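Local coordinates for protein arginine kinase (Anthopleura japonica, PDB 4RF6) that catalyses the reversible transfer of a phosphoryl group from ATP to L-arginine, giving N(omega)-phospho-L-arginine and ADP, with two phosphagen kinase units in one chain, at residues V514-L522 against R604-Q615. Sequence-based numbering, arbitrary orientation.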
# COMPACT_ATOMS: atom_id res chain seq x y z
N VAL A 514 -13.48 -16.78 -6.78
CA VAL A 514 -14.52 -17.68 -6.29
C VAL A 514 -15.81 -16.92 -5.99
O VAL A 514 -16.89 -17.34 -6.40
CB VAL A 514 -14.07 -18.43 -5.01
CG1 VAL A 514 -15.17 -19.35 -4.52
CG2 VAL A 514 -12.80 -19.23 -5.28
N LEU A 515 -15.69 -15.80 -5.29
CA LEU A 515 -16.86 -15.04 -4.86
C LEU A 515 -17.68 -14.51 -6.05
O LEU A 515 -18.91 -14.51 -6.01
CB LEU A 515 -16.47 -13.89 -3.92
CG LEU A 515 -15.89 -14.27 -2.56
CD1 LEU A 515 -15.68 -13.03 -1.71
CD2 LEU A 515 -16.78 -15.26 -1.84
N SER A 516 -16.99 -14.08 -7.10
CA SER A 516 -17.66 -13.55 -8.29
C SER A 516 -18.40 -14.65 -9.06
O SER A 516 -19.29 -14.36 -9.87
CB SER A 516 -16.65 -12.85 -9.20
OG SER A 516 -15.78 -13.79 -9.81
N SER A 517 -18.05 -15.90 -8.80
CA SER A 517 -18.64 -17.04 -9.50
C SER A 517 -19.88 -17.55 -8.78
O SER A 517 -20.59 -18.42 -9.28
CB SER A 517 -17.64 -18.18 -9.63
OG SER A 517 -17.58 -18.93 -8.43
N LEU A 518 -20.13 -17.01 -7.59
CA LEU A 518 -21.26 -17.46 -6.77
C LEU A 518 -22.60 -17.09 -7.40
O LEU A 518 -22.80 -15.96 -7.85
CB LEU A 518 -21.15 -16.90 -5.35
CG LEU A 518 -20.00 -17.43 -4.50
CD1 LEU A 518 -20.04 -16.85 -3.09
CD2 LEU A 518 -20.03 -18.94 -4.45
N THR A 519 -23.52 -18.05 -7.42
CA THR A 519 -24.82 -17.86 -8.05
C THR A 519 -25.95 -17.91 -7.02
O THR A 519 -25.71 -18.11 -5.83
CB THR A 519 -25.09 -18.96 -9.09
OG1 THR A 519 -25.01 -20.24 -8.46
CG2 THR A 519 -24.06 -18.90 -10.21
N GLY A 520 -27.18 -17.74 -7.49
CA GLY A 520 -28.33 -17.80 -6.61
C GLY A 520 -28.35 -16.63 -5.65
O GLY A 520 -28.02 -15.51 -6.01
N ASP A 521 -28.73 -16.91 -4.40
CA ASP A 521 -28.82 -15.86 -3.39
C ASP A 521 -27.44 -15.44 -2.88
O ASP A 521 -27.33 -14.52 -2.07
CB ASP A 521 -29.71 -16.31 -2.22
CG ASP A 521 -29.14 -17.51 -1.48
OD1 ASP A 521 -28.33 -18.25 -2.08
OD2 ASP A 521 -29.50 -17.71 -0.30
N LEU A 522 -26.40 -16.12 -3.36
CA LEU A 522 -25.03 -15.79 -2.97
C LEU A 522 -24.34 -14.82 -3.94
O LEU A 522 -23.26 -14.31 -3.66
CB LEU A 522 -24.18 -17.05 -2.81
CG LEU A 522 -24.48 -17.92 -1.59
CD1 LEU A 522 -23.53 -19.11 -1.50
CD2 LEU A 522 -24.40 -17.08 -0.32
N ARG A 604 -27.07 -21.31 4.38
CA ARG A 604 -26.47 -20.36 3.45
C ARG A 604 -24.97 -20.27 3.68
O ARG A 604 -24.18 -20.26 2.73
CB ARG A 604 -27.12 -18.98 3.60
CG ARG A 604 -26.56 -17.92 2.64
CD ARG A 604 -27.25 -16.57 2.80
NE ARG A 604 -28.69 -16.71 2.98
CZ ARG A 604 -29.32 -16.54 4.14
NH1 ARG A 604 -28.64 -16.21 5.23
NH2 ARG A 604 -30.63 -16.69 4.21
N LEU A 605 -24.57 -20.20 4.95
CA LEU A 605 -23.15 -20.14 5.29
C LEU A 605 -22.37 -21.33 4.74
O LEU A 605 -21.29 -21.16 4.16
CB LEU A 605 -22.96 -20.06 6.81
CG LEU A 605 -21.48 -20.03 7.22
CD1 LEU A 605 -20.83 -18.75 6.73
CD2 LEU A 605 -21.31 -20.19 8.73
N CYS A 606 -22.92 -22.53 4.93
CA CYS A 606 -22.27 -23.75 4.48
C CYS A 606 -22.12 -23.82 2.97
O CYS A 606 -21.08 -24.22 2.47
CB CYS A 606 -23.04 -24.97 4.97
SG CYS A 606 -22.73 -25.37 6.70
N ARG A 607 -23.18 -23.44 2.25
CA ARG A 607 -23.13 -23.41 0.79
C ARG A 607 -21.97 -22.55 0.29
O ARG A 607 -21.22 -22.94 -0.60
CB ARG A 607 -24.47 -22.91 0.23
CG ARG A 607 -25.57 -23.97 0.26
CD ARG A 607 -26.96 -23.36 0.23
NE ARG A 607 -27.04 -22.26 -0.72
CZ ARG A 607 -27.73 -21.15 -0.52
NH1 ARG A 607 -28.42 -20.99 0.60
NH2 ARG A 607 -27.74 -20.20 -1.44
N ALA A 608 -21.82 -21.38 0.90
CA ALA A 608 -20.75 -20.46 0.50
C ALA A 608 -19.37 -20.94 0.94
O ALA A 608 -18.42 -20.90 0.16
CB ALA A 608 -21.03 -19.09 1.05
N VAL A 609 -19.25 -21.38 2.19
CA VAL A 609 -17.94 -21.78 2.71
C VAL A 609 -17.43 -23.07 2.05
O VAL A 609 -16.25 -23.19 1.73
CB VAL A 609 -17.95 -21.91 4.24
CG1 VAL A 609 -16.64 -22.52 4.74
CG2 VAL A 609 -18.17 -20.55 4.87
N ASN A 610 -18.33 -24.02 1.83
CA ASN A 610 -17.94 -25.27 1.19
C ASN A 610 -17.47 -25.10 -0.26
O ASN A 610 -16.56 -25.79 -0.72
CB ASN A 610 -19.08 -26.29 1.28
CG ASN A 610 -19.26 -26.84 2.69
OD1 ASN A 610 -18.29 -26.91 3.46
ND2 ASN A 610 -20.49 -27.20 3.05
N GLU A 611 -18.10 -24.17 -0.97
CA GLU A 611 -17.70 -23.88 -2.34
C GLU A 611 -16.29 -23.28 -2.37
O GLU A 611 -15.46 -23.67 -3.20
CB GLU A 611 -18.69 -22.92 -3.00
CG GLU A 611 -18.36 -22.59 -4.45
CD GLU A 611 -18.25 -23.83 -5.32
OE1 GLU A 611 -19.06 -24.77 -5.13
OE2 GLU A 611 -17.35 -23.87 -6.19
N ILE A 612 -16.02 -22.35 -1.46
CA ILE A 612 -14.71 -21.73 -1.34
C ILE A 612 -13.67 -22.77 -0.96
O ILE A 612 -12.56 -22.79 -1.50
CB ILE A 612 -14.70 -20.58 -0.31
CG1 ILE A 612 -15.66 -19.46 -0.75
CG2 ILE A 612 -13.30 -20.01 -0.13
CD1 ILE A 612 -15.90 -18.39 0.31
N ASP A 613 -14.05 -23.65 -0.03
CA ASP A 613 -13.17 -24.72 0.44
C ASP A 613 -12.77 -25.61 -0.73
O ASP A 613 -11.59 -25.88 -0.95
CB ASP A 613 -13.90 -25.56 1.50
CG ASP A 613 -12.96 -26.40 2.34
OD1 ASP A 613 -11.73 -26.34 2.14
OD2 ASP A 613 -13.47 -27.11 3.23
N LYS A 614 -13.77 -26.07 -1.48
CA LYS A 614 -13.55 -26.93 -2.64
C LYS A 614 -12.61 -26.27 -3.67
O LYS A 614 -11.74 -26.93 -4.23
CB LYS A 614 -14.90 -27.27 -3.27
CG LYS A 614 -14.86 -27.75 -4.71
CD LYS A 614 -16.23 -27.59 -5.35
CE LYS A 614 -16.23 -27.98 -6.82
NZ LYS A 614 -16.33 -29.45 -7.01
N GLN A 615 -12.76 -24.97 -3.88
CA GLN A 615 -11.93 -24.27 -4.87
C GLN A 615 -10.53 -23.91 -4.36
O GLN A 615 -9.55 -23.99 -5.12
CB GLN A 615 -12.63 -23.02 -5.39
CG GLN A 615 -13.86 -23.31 -6.26
CD GLN A 615 -14.21 -22.15 -7.17
OE1 GLN A 615 -13.34 -21.59 -7.84
NE2 GLN A 615 -15.48 -21.77 -7.20
O HOH W 1 -26.32 -20.87 -4.31
O HOH W 2 -31.34 -17.47 1.40
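In the second catalytic domain of this double-domain kinase, the end of helix 501-516 and the turn after it, leading to edge strand 524-528, pack along helix 598-616, with V514 against I612 at one end and L522 against A608 at the other. V514 CG1, anti to the backbone N (chi1 180°), lies 3.8 Å from I612 CG1, while its CG2 meets the Q615 amide at OE1, 3.5 Å away. Q615 NE2 donates a hydrogen bond to the anti lone pair of E611 OE2, one turn earlier (3.0 Å), which ties down the amide lying against V514. L515 reaches I612 CD1 with CD2, and L518 and E611 run past each other in opposite directions, CD2 against CG. Both helices belong to the layer packed on the eight-stranded antiparallel sheet of the phosphagen kinase catalytic fold: L515 also touches V579 and I581, and L522 and A608 share F577, all on strand 577-581. L522 sets its two methyls on one face of the helix, CD1 3.6 Å from A608 CB and CD2 3.8 Å from R604 CG. Next door D521 forms a salt-bridge network with R604 and R607, although the R607 arm, D521 OD1 to R607 NH2, is modelled too close for its detail to be trusted. D521 OD2 faces the edge of the R604 guanidinium, 3.5 Å from NE, with the planes 68° apart, and a water links OD2 to R604 NH2, which also makes a salt bridge with E593.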